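Local coordinates for protein aldose-aldose oxidoreductase (Caulobacter crescentus, PDB 5A04) that probably couples the oxidation of one aldose sugar to the reduction of another through a bound NADP(H) cofactor, at residues 135-140 with 286-291; 205-210 with 328-333; 256-261 with 271-276. All blocks are in the same frame, centred on the assembly; numbering follows the deposited sequence.

Contact 2 is buried, whereas contact 1 lies at the surface and contact 3 is partly buried. Contacts 2 and 3 both involve the mixed sheet of the C-terminal domain, about 30 Å apart between centres, and both reach the second subunit. Contact 2 packs small alanines of a helix on a strand, with two waters linking backbone polar atoms; contact 3 is a directly hydrogen-bonded hairpin carrying a tryptophan and a salt bridge. Contact 1, in which a loop meets a helix start chiefly through a glutamine and waters, adjoins contact 3: I261 and M272 pack on H138. Contacts 1 and 2 lie on opposite sides of the chain's centre.

Contact 1 (135-140 with 286-291); sequences FQAHNI and APQPKN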
loop_
_atom_site.group_PDB
_atom_site.type_symbol
_atom_site.label_atom_id
_atom_site.label_comp_id
_atom_site.label_asym_id
_atom_site.label_seq_id
_atom_site.Cartn_x
_atom_site.Cartn_y
_atom_site.Cartn_z
ATOM N N PHE A 135 3.260 -4.689 -22.359
ATOM C CA PHE A 135 3.422 -5.816 -23.276
ATOM C C PHE A 135 3.697 -7.116 -22.538
ATOM O O PHE A 135 4.008 -8.136 -23.153
ATOM C CB PHE A 135 4.554 -5.517 -24.268
ATOM C CG PHE A 135 4.329 -4.241 -25.010
ATOM C CD1 PHE A 135 3.485 -4.219 -26.104
ATOM C CD2 PHE A 135 4.882 -3.044 -24.557
ATOM C CE1 PHE A 135 3.226 -3.026 -26.778
ATOM C CE2 PHE A 135 4.620 -1.847 -25.220
ATOM C CZ PHE A 135 3.787 -1.836 -26.325
ATOM N N GLN A 136 3.574 -7.066 -21.217
ATOM C CA GLN A 136 3.949 -8.184 -20.350
ATOM C C GLN A 136 2.685 -8.965 -19.990
ATOM O O GLN A 136 1.650 -8.372 -19.689
ATOM C CB GLN A 136 4.683 -7.657 -19.114
ATOM C CG GLN A 136 5.450 -8.689 -18.311
ATOM C CD GLN A 136 4.539 -9.573 -17.490
ATOM O OE1 GLN A 136 3.506 -9.122 -16.998
ATOM N NE2 GLN A 136 4.922 -10.846 -17.329
ATOM N N ALA A 137 2.764 -10.297 -20.061
ATOM C CA ALA A 137 1.567 -11.150 -20.055
ATOM C C ALA A 137 0.664 -10.958 -18.838
ATOM O O ALA A 137 -0.563 -10.857 -18.971
ATOM C CB ALA A 137 1.982 -12.628 -20.152
ATOM N N HIS A 138 1.265 -10.908 -17.657
ATOM C CA HIS A 138 0.470 -10.781 -16.431
ATOM C C HIS A 138 -0.177 -9.408 -16.333
ATOM O O HIS A 138 -1.330 -9.288 -15.919
ATOM C CB HIS A 138 1.326 -11.051 -15.192
ATOM C CG HIS A 138 1.963 -12.412 -15.182
ATOM N ND1 HIS A 138 2.958 -12.772 -16.065
ATOM C CD2 HIS A 138 1.753 -13.493 -14.390
ATOM C CE1 HIS A 138 3.329 -14.018 -15.825
ATOM N NE2 HIS A 138 2.613 -14.481 -14.813
ATOM N N ASN A 139 0.559 -8.369 -16.706
ATOM C CA ASN A 139 -0.007 -7.017 -16.697
ATOM C C ASN A 139 -1.185 -6.900 -17.656
ATOM O O ASN A 139 -2.226 -6.332 -17.321
ATOM C CB ASN A 139 1.075 -5.983 -17.039
ATOM C CG ASN A 139 1.980 -5.694 -15.868
ATOM O OD1 ASN A 139 1.742 -4.748 -15.112
ATOM N ND2 ASN A 139 3.009 -6.518 -15.684
ATOM N N ILE A 140 -1.030 -7.450 -18.853
ATOM C CA ILE A 140 -2.109 -7.447 -19.828
ATOM C C ILE A 140 -3.346 -8.162 -19.270
ATOM O O ILE A 140 -4.465 -7.667 -19.399
ATOM C CB ILE A 140 -1.646 -8.092 -21.141
ATOM C CG1 ILE A 140 -0.628 -7.168 -21.823
ATOM C CG2 ILE A 140 -2.820 -8.342 -22.068
ATOM C CD1 ILE A 140 0.054 -7.790 -23.014
ATOM N N ALA A 286 -3.139 -15.430 -20.023
ATOM C CA ALA A 286 -3.125 -15.896 -21.401
ATOM C C ALA A 286 -1.723 -15.695 -21.970
ATOM O O ALA A 286 -1.117 -14.639 -21.767
ATOM C CB ALA A 286 -4.152 -15.160 -22.226
ATOM N N PRO A 287 -1.198 -16.713 -22.658
ATOM C CA PRO A 287 0.136 -16.643 -23.276
ATOM C C PRO A 287 0.280 -15.484 -24.250
ATOM O O PRO A 287 -0.654 -15.206 -24.997
ATOM C CB PRO A 287 0.249 -17.980 -24.013
ATOM C CG PRO A 287 -0.683 -18.892 -23.279
ATOM C CD PRO A 287 -1.825 -18.036 -22.838
ATOM N N GLN A 288 1.435 -14.816 -24.243
ATOM C CA GLN A 288 1.726 -13.783 -25.241
ATOM C C GLN A 288 2.653 -14.358 -26.309
ATOM O O GLN A 288 3.386 -15.309 -26.038
ATOM C CB GLN A 288 2.363 -12.544 -24.595
ATOM C CG GLN A 288 1.414 -11.737 -23.700
ATOM C CD GLN A 288 0.258 -11.101 -24.467
ATOM O OE1 GLN A 288 0.455 -10.453 -25.502
ATOM N NE2 GLN A 288 -0.954 -11.262 -23.946
ATOM N N PRO A 289 2.626 -13.781 -27.525
ATOM C CA PRO A 289 3.451 -14.324 -28.615
ATOM C C PRO A 289 4.953 -14.213 -28.362
ATOM O O PRO A 289 5.722 -15.027 -28.875
ATOM C CB PRO A 289 3.039 -13.485 -29.840
ATOM C CG PRO A 289 2.221 -12.371 -29.336
ATOM C CD PRO A 289 1.668 -12.768 -27.996
ATOM N N LYS A 290 5.375 -13.226 -27.583
ATOM C CA LYS A 290 6.795 -13.071 -27.311
ATOM C C LYS A 290 6.980 -12.236 -26.059
ATOM O O LYS A 290 6.020 -11.649 -25.546
ATOM C CB LYS A 290 7.517 -12.443 -28.508
ATOM C CG LYS A 290 7.138 -11.014 -28.793
ATOM C CD LYS A 290 7.817 -10.496 -30.066
ATOM C CE LYS A 290 7.165 -11.031 -31.333
ATOM N NZ LYS A 290 6.236 -10.032 -31.963
ATOM N N ASN A 291 8.214 -12.210 -25.570
ATOM C CA ASN A 291 8.540 -11.553 -24.310
ATOM C C ASN A 291 8.294 -10.047 -24.389
ATOM O O ASN A 291 8.232 -9.473 -25.482
ATOM C CB ASN A 291 9.995 -11.834 -23.935
ATOM C CG ASN A 291 10.978 -11.145 -24.875
ATOM O OD1 ASN A 291 11.269 -9.964 -24.713
ATOM N ND2 ASN A 291 11.485 -11.882 -25.871
HETATM O O HOH W 1 2.737 -8.676 -25.697
HETATM O O HOH W 2 4.854 -10.737 -23.229
HETATM O O HOH W 3 -1.777 -12.109 -21.314
#
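Q288 lies across the first turn of helix 137-147, where its side chain touches both A137 and I140. Its chi1 (-69°) keeps CG beside the backbone N and against A137, 3.7 Å from A137 CB; the bend at chi2 (-65°) then turns the terminal amide against I140. I140 comes from the opposite direction. Its CD1 rests over the face of that amide, 3.6 Å from Q288 CD and nearly as close to OE1 and NE2, while its CG2 approaches the NE2 end. The apolar touch thus covers one side of the amide, whose polar ends are served by water. One water donates to both Q288 OE1 and F135 O; another accepts from Q288 NE2, 2.9 Å away, and donates to A137 O and A286 O. A third joins F135 O to K290 O, with 2.7 Å to each, so F135 O takes two water bonds. The amide is held at both ends, which should fix its rotation.

The helix start beside it is held from within. Q136 OE1 accepts from N139 N at 3.1 Å and from N139 ND2 at 3.0 Å, the two donors arriving from opposite faces of its amide plane, with a weak bond from H138 N besides. Q136 NE2 in turn donates to H138 ND1 at 3.0 Å, pinning the imidazole as acceptor on that side. Beyond the two segments, A286 N donates to E141, and K290 NZ forms salt bridges to E30 and D298. N291 caps helix 292-306 as Q136 caps helix 137-147: the contact is a water-bridged junction between a side-chain N-capped helix start and the loop entering another N-capped helix.

Contact 2 (205-210 with 328-333); sequences VNAVES and YRAARE
V205 turns its CG1 methyl directly opposite its own amide nitrogen (chi1 178°), toward A330, with 4.3 Å between V205 CG1 and A330 CB. The remaining apolar contact needs no side-chain torsion, because it is made by alanine methyls. A207 CB fits between the two helix residues, 4.1 Å from A330 CB and 3.9 Å from A331 CB; A330 CB also lies against V205 O and A207 N. Such short side chains let the helix come close, its axis passing 6.2 Å from that of the strand and crossing it at -63°. A331 CA even directs its hydrogen at A207 O, with 3.6 Å between CA and O.

This is a helix laid on one face of the mixed sheet in the C-terminal alpha/beta domain. Helix 314-333 leads on to strand 337-338, which flanks strand 204-210 and bonds to V205 through V337. On the strand's other side, N206, V208 and S210 form backbone bonds with strand 224-230.

Two waters join the strand to the helix. One accepts from A207 N and probably donates to A330 O, 3.0 Å from each; the other accepts from E209 N at 2.9 Å and donates to A331 O. Water thus links strand amides to helix carbonyls that do not meet directly. N206 and V208 point away from the helix and pack on V208 and N206 of the second subunit, while the N206 amide is held by T336 and Q228 of its own chain.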
loop_
_atom_site.group_PDB
_atom_site.type_symbol
_atom_site.label_atom_id
_atom_site.label_comp_id
_atom_site.label_asym_id
_atom_site.label_seq_id
_atom_site.Cartn_x
_atom_site.Cartn_y
_atom_site.Cartn_z
ATOM N N VAL A 205 -3.731 14.685 -5.716
ATOM C CA VAL A 205 -2.494 14.019 -5.341
ATOM C C VAL A 205 -2.046 14.451 -3.948
ATOM O O VAL A 205 -1.988 15.653 -3.669
ATOM C CB VAL A 205 -1.364 14.363 -6.338
ATOM C CG1 VAL A 205 -0.055 13.710 -5.908
ATOM C CG2 VAL A 205 -1.755 13.954 -7.756
ATOM N N ASN A 206 -1.743 13.479 -3.088
ATOM C CA ASN A 206 -1.016 13.700 -1.826
ATOM C C ASN A 206 0.339 13.041 -1.912
ATOM O O ASN A 206 0.495 12.058 -2.635
ATOM C CB ASN A 206 -1.736 13.084 -0.610
ATOM C CG ASN A 206 -2.849 13.938 -0.067
ATOM O OD1 ASN A 206 -2.865 15.160 -0.239
ATOM N ND2 ASN A 206 -3.785 13.294 0.630
ATOM N N ALA A 207 1.297 13.517 -1.128
ATOM C CA ALA A 207 2.582 12.831 -1.041
ATOM C C ALA A 207 3.311 13.145 0.255
ATOM O O ALA A 207 3.153 14.221 0.829
ATOM C CB ALA A 207 3.468 13.193 -2.242
ATOM N N VAL A 208 4.117 12.181 0.692
ATOM C CA VAL A 208 5.026 12.345 1.821
ATOM C C VAL A 208 6.418 11.901 1.376
ATOM O O VAL A 208 6.566 10.829 0.775
ATOM C CB VAL A 208 4.566 11.521 3.058
ATOM C CG1 VAL A 208 3.263 12.068 3.611
ATOM C CG2 VAL A 208 4.389 10.079 2.709
ATOM N N GLU A 209 7.431 12.722 1.645
ATOM C CA GLU A 209 8.809 12.356 1.346
ATOM C C GLU A 209 9.566 12.009 2.614
ATOM O O GLU A 209 9.345 12.610 3.667
ATOM C CB GLU A 209 9.532 13.490 0.602
ATOM C CG GLU A 209 10.910 13.073 0.092
ATOM C CD GLU A 209 11.917 14.204 0.057
ATOM O OE1 GLU A 209 11.541 15.340 -0.351
ATOM O OE2 GLU A 209 13.091 13.942 0.431
ATOM N N SER A 210 10.447 11.019 2.524
ATOM C CA SER A 210 11.315 10.699 3.647
ATOM C C SER A 210 12.694 10.327 3.140
ATOM O O SER A 210 12.885 9.273 2.525
ATOM C CB SER A 210 10.726 9.570 4.486
ATOM O OG SER A 210 11.514 9.346 5.648
ATOM N N TYR A 328 5.751 15.820 -6.448
ATOM C CA TYR A 328 6.834 16.551 -5.818
ATOM C C TYR A 328 6.287 17.814 -5.130
ATOM O O TYR A 328 6.702 18.155 -4.019
ATOM C CB TYR A 328 7.902 16.902 -6.852
ATOM C CG TYR A 328 8.854 15.772 -7.202
ATOM C CD1 TYR A 328 9.426 14.977 -6.214
ATOM C CD2 TYR A 328 9.222 15.545 -8.519
ATOM C CE1 TYR A 328 10.326 13.956 -6.541
ATOM C CE2 TYR A 328 10.104 14.539 -8.858
ATOM C CZ TYR A 328 10.663 13.752 -7.867
ATOM O OH TYR A 328 11.560 12.770 -8.220
ATOM N N ARG A 329 5.330 18.473 -5.772
ATOM C CA ARG A 329 4.763 19.696 -5.204
ATOM C C ARG A 329 3.945 19.389 -3.952
ATOM O O ARG A 329 4.022 20.118 -2.960
ATOM C CB ARG A 329 3.899 20.427 -6.226
ATOM C CG ARG A 329 3.258 21.705 -5.683
ATOM C CD ARG A 329 2.645 22.521 -6.816
ATOM N NE ARG A 329 3.624 22.748 -7.885
ATOM C CZ ARG A 329 4.453 23.793 -7.958
ATOM N NH1 ARG A 329 4.425 24.737 -7.027
ATOM N NH2 ARG A 329 5.307 23.899 -8.971
ATOM N N ALA A 330 3.188 18.293 -3.989
ATOM C CA ALA A 330 2.355 17.917 -2.848
ATOM C C ALA A 330 3.196 17.626 -1.621
ATOM O O ALA A 330 2.805 17.978 -0.511
ATOM C CB ALA A 330 1.476 16.700 -3.193
ATOM N N ALA A 331 4.346 16.985 -1.819
ATOM C CA ALA A 331 5.247 16.687 -0.701
ATOM C C ALA A 331 5.943 17.951 -0.202
ATOM O O ALA A 331 6.146 18.133 1.000
ATOM C CB ALA A 331 6.280 15.641 -1.111
ATOM N N ARG A 332 6.318 18.811 -1.138
ATOM C CA ARG A 332 7.012 20.046 -0.792
ATOM C C ARG A 332 6.095 20.996 -0.021
ATOM O O ARG A 332 6.515 21.646 0.963
ATOM C CB ARG A 332 7.545 20.716 -2.078
ATOM C CG ARG A 332 8.242 22.035 -1.859
ATOM C CD ARG A 332 8.978 22.481 -3.131
ATOM N NE ARG A 332 8.102 22.624 -4.305
ATOM C CZ ARG A 332 8.166 21.854 -5.397
ATOM N NH1 ARG A 332 9.048 20.860 -5.480
ATOM N NH2 ARG A 332 7.343 22.074 -6.418
ATOM N N GLU A 333 4.843 21.079 -0.462
ATOM C CA GLU A 333 3.888 22.034 0.114
ATOM C C GLU A 333 3.016 21.460 1.233
ATOM O O GLU A 333 2.322 22.204 1.931
ATOM C CB GLU A 333 2.994 22.606 -1.000
ATOM C CG GLU A 333 3.800 23.433 -2.019
ATOM C CD GLU A 333 2.962 24.194 -3.033
ATOM O OE1 GLU A 333 1.725 24.204 -2.933
ATOM O OE2 GLU A 333 3.565 24.793 -3.944
HETATM O O HOH W 4 0.684 16.022 0.346
HETATM O O HOH W 5 6.946 15.446 2.594
#

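Contact 3 (256-261 with 271-276); sequences KGWVEI and AMRAQL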
loop_
_atom_site.group_PDB
_atom_site.type_symbol
_atom_site.label_atom_id
_atom_site.label_comp_id
_atom_site.label_asym_id
_atom_site.label_seq_id
_atom_site.Cartn_x
_atom_site.Cartn_y
_atom_site.Cartn_z
ATOM N N LYS A 256 -16.205 -6.742 -6.234
ATOM C CA LYS A 256 -16.343 -8.160 -6.582
ATOM C C LYS A 256 -15.083 -8.992 -6.344
ATOM O O LYS A 256 -15.121 -10.224 -6.418
ATOM C CB LYS A 256 -16.779 -8.290 -8.045
ATOM C CG LYS A 256 -18.171 -7.725 -8.298
ATOM C CD LYS A 256 -18.473 -7.554 -9.785
ATOM C CE LYS A 256 -18.481 -8.869 -10.519
ATOM N NZ LYS A 256 -18.830 -8.669 -11.958
ATOM N N GLY A 257 -13.959 -8.334 -6.079
ATOM C CA GLY A 257 -12.726 -9.055 -5.834
ATOM C C GLY A 257 -11.483 -8.273 -6.210
ATOM O O GLY A 257 -11.536 -7.058 -6.396
ATOM N N TRP A 258 -10.356 -8.965 -6.312
ATOM C CA TRP A 258 -9.103 -8.265 -6.547
ATOM C C TRP A 258 -8.106 -9.136 -7.304
ATOM O O TRP A 258 -8.250 -10.363 -7.378
ATOM C CB TRP A 258 -8.499 -7.772 -5.209
ATOM C CG TRP A 258 -8.333 -8.812 -4.104
ATOM C CD1 TRP A 258 -9.130 -8.971 -3.001
ATOM C CD2 TRP A 258 -7.280 -9.785 -3.973
ATOM N NE1 TRP A 258 -8.656 -9.996 -2.214
ATOM C CE2 TRP A 258 -7.520 -10.507 -2.784
ATOM C CE3 TRP A 258 -6.164 -10.118 -4.751
ATOM C CZ2 TRP A 258 -6.691 -11.549 -2.362
ATOM C CZ3 TRP A 258 -5.343 -11.148 -4.331
ATOM C CH2 TRP A 258 -5.613 -11.856 -3.148
ATOM N N VAL A 259 -7.113 -8.490 -7.904
ATOM C CA VAL A 259 -6.035 -9.222 -8.554
ATOM C C VAL A 259 -4.717 -8.523 -8.240
ATOM O O VAL A 259 -4.647 -7.291 -8.171
ATOM C CB VAL A 259 -6.253 -9.346 -10.098
ATOM C CG1 VAL A 259 -6.490 -8.012 -10.742
ATOM C CG2 VAL A 259 -5.080 -10.056 -10.760
ATOM N N GLU A 260 -3.679 -9.312 -8.010
ATOM C CA GLU A 260 -2.377 -8.736 -7.710
ATOM C C GLU A 260 -1.285 -9.457 -8.477
ATOM O O GLU A 260 -1.454 -10.616 -8.869
ATOM C CB GLU A 260 -2.086 -8.807 -6.211
ATOM C CG GLU A 260 -1.844 -10.229 -5.686
ATOM C CD GLU A 260 -1.644 -10.271 -4.174
ATOM O OE1 GLU A 260 -1.777 -9.213 -3.503
ATOM O OE2 GLU A 260 -1.359 -11.372 -3.653
ATOM N N ILE A 261 -0.175 -8.759 -8.687
ATOM C CA ILE A 261 1.021 -9.342 -9.289
ATOM C C ILE A 261 2.197 -8.963 -8.414
ATOM O O ILE A 261 2.344 -7.794 -8.032
ATOM C CB ILE A 261 1.274 -8.845 -10.738
ATOM C CG1 ILE A 261 -0.036 -8.695 -11.504
ATOM C CG2 ILE A 261 2.234 -9.797 -11.482
ATOM C CD1 ILE A 261 0.153 -8.159 -12.930
ATOM N N ALA A 271 4.289 -13.233 -10.925
ATOM C CA ALA A 271 3.341 -14.198 -10.369
ATOM C C ALA A 271 2.057 -13.465 -10.019
ATOM O O ALA A 271 2.097 -12.466 -9.311
ATOM C CB ALA A 271 3.923 -14.892 -9.135
ATOM N N MET A 272 0.928 -13.964 -10.511
ATOM C CA MET A 272 -0.367 -13.324 -10.270
ATOM C C MET A 272 -1.263 -14.175 -9.368
ATOM O O MET A 272 -1.308 -15.397 -9.491
ATOM C CB MET A 272 -1.069 -13.034 -11.603
ATOM C CG MET A 272 -2.565 -12.710 -11.488
ATOM S SD MET A 272 -3.317 -12.331 -13.101
ATOM C CE MET A 272 -2.615 -10.735 -13.436
ATOM N N ARG A 273 -1.955 -13.521 -8.439
ATOM C CA ARG A 273 -2.938 -14.189 -7.589
ATOM C C ARG A 273 -4.234 -13.393 -7.681
ATOM O O ARG A 273 -4.198 -12.163 -7.768
ATOM C CB ARG A 273 -2.419 -14.266 -6.147
ATOM C CG ARG A 273 -3.311 -14.987 -5.156
ATOM C CD ARG A 273 -2.557 -15.198 -3.843
ATOM N NE ARG A 273 -2.310 -13.944 -3.127
ATOM C CZ ARG A 273 -2.656 -13.730 -1.862
ATOM N NH1 ARG A 273 -3.267 -14.684 -1.167
ATOM N NH2 ARG A 273 -2.397 -12.561 -1.286
ATOM N N ALA A 274 -5.380 -14.062 -7.693
ATOM C CA ALA A 274 -6.633 -13.316 -7.779
ATOM C C ALA A 274 -7.689 -13.906 -6.865
ATOM O O ALA A 274 -7.673 -15.098 -6.555
ATOM C CB ALA A 274 -7.139 -13.279 -9.206
ATOM N N GLN A 275 -8.612 -13.056 -6.445
ATOM C CA GLN A 275 -9.721 -13.472 -5.600
ATOM C C GLN A 275 -10.983 -12.945 -6.279
ATOM O O GLN A 275 -11.238 -11.739 -6.254
ATOM C CB GLN A 275 -9.534 -12.923 -4.180
ATOM C CG GLN A 275 -10.484 -13.472 -3.126
ATOM C CD GLN A 275 -11.728 -12.638 -2.997
ATOM O OE1 GLN A 275 -11.675 -11.475 -2.577
ATOM N NE2 GLN A 275 -12.860 -13.211 -3.379
ATOM N N LEU A 276 -11.751 -13.830 -6.921
ATOM C CA LEU A 276 -12.825 -13.384 -7.814
ATOM C C LEU A 276 -14.165 -14.096 -7.615
ATOM O O LEU A 276 -14.790 -14.533 -8.585
ATOM C CB LEU A 276 -12.402 -13.559 -9.271
ATOM C CG LEU A 276 -11.181 -12.763 -9.736
ATOM C CD1 LEU A 276 -10.738 -13.209 -11.117
ATOM C CD2 LEU A 276 -11.546 -11.304 -9.748
#
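Strands 257-261 and 272-275 run antiparallel, with 174° between their directions and 4.7 Å between their axes. W258 faces Q275, and E260 faces R273, in hydrogen-bonded pairs, each closed by two backbone bonds; V259 with A274 and I261 with M272 are the non-hydrogen-bonded pairs. At the start of strand 257-261, G257 CA comes within 3.1 Å of Q275 O, a CA-H...O approach made possible by the absence of a side chain.

On one face of the hairpin the V259, I261, A274 and M272 side chains gather. M272 bends at chi3 to bring its CE methyl to 3.7 Å from V259 CG2 and 3.8 Å from I261 CG1.

W258, E260, R273 and Q275 occupy the other face. W258 places CG between its own backbone N and carbonyl carbon (chi1 53°), which swings the indole across to the partner strand. Q275 CB lies over the ring, 3.4 Å from W258 CE2, in a CH-pi contact; Q275 NE2 turns away to G278. The far edge of the indole meets R273, with W258 CH2 centred 3.7 Å above the guanidinium and the two planes 65° apart. E260 runs alongside R273, extended beyond CG. Its OE2 alone receives both R273 NE and R273 NH2, each at 2.8 Å, lying in the guanidinium plane while both donors reach it from one face of the carboxylate.

R251 of the adjacent strand binds E260 OE1 and makes a cation-pi contact with W258. E260 thus lies between R273 and R251, and R273 NH2 also meets D262 of the second subunit, which would probably keep both acids ionised, so the hairpin's charges appear balanced partly across the dimer.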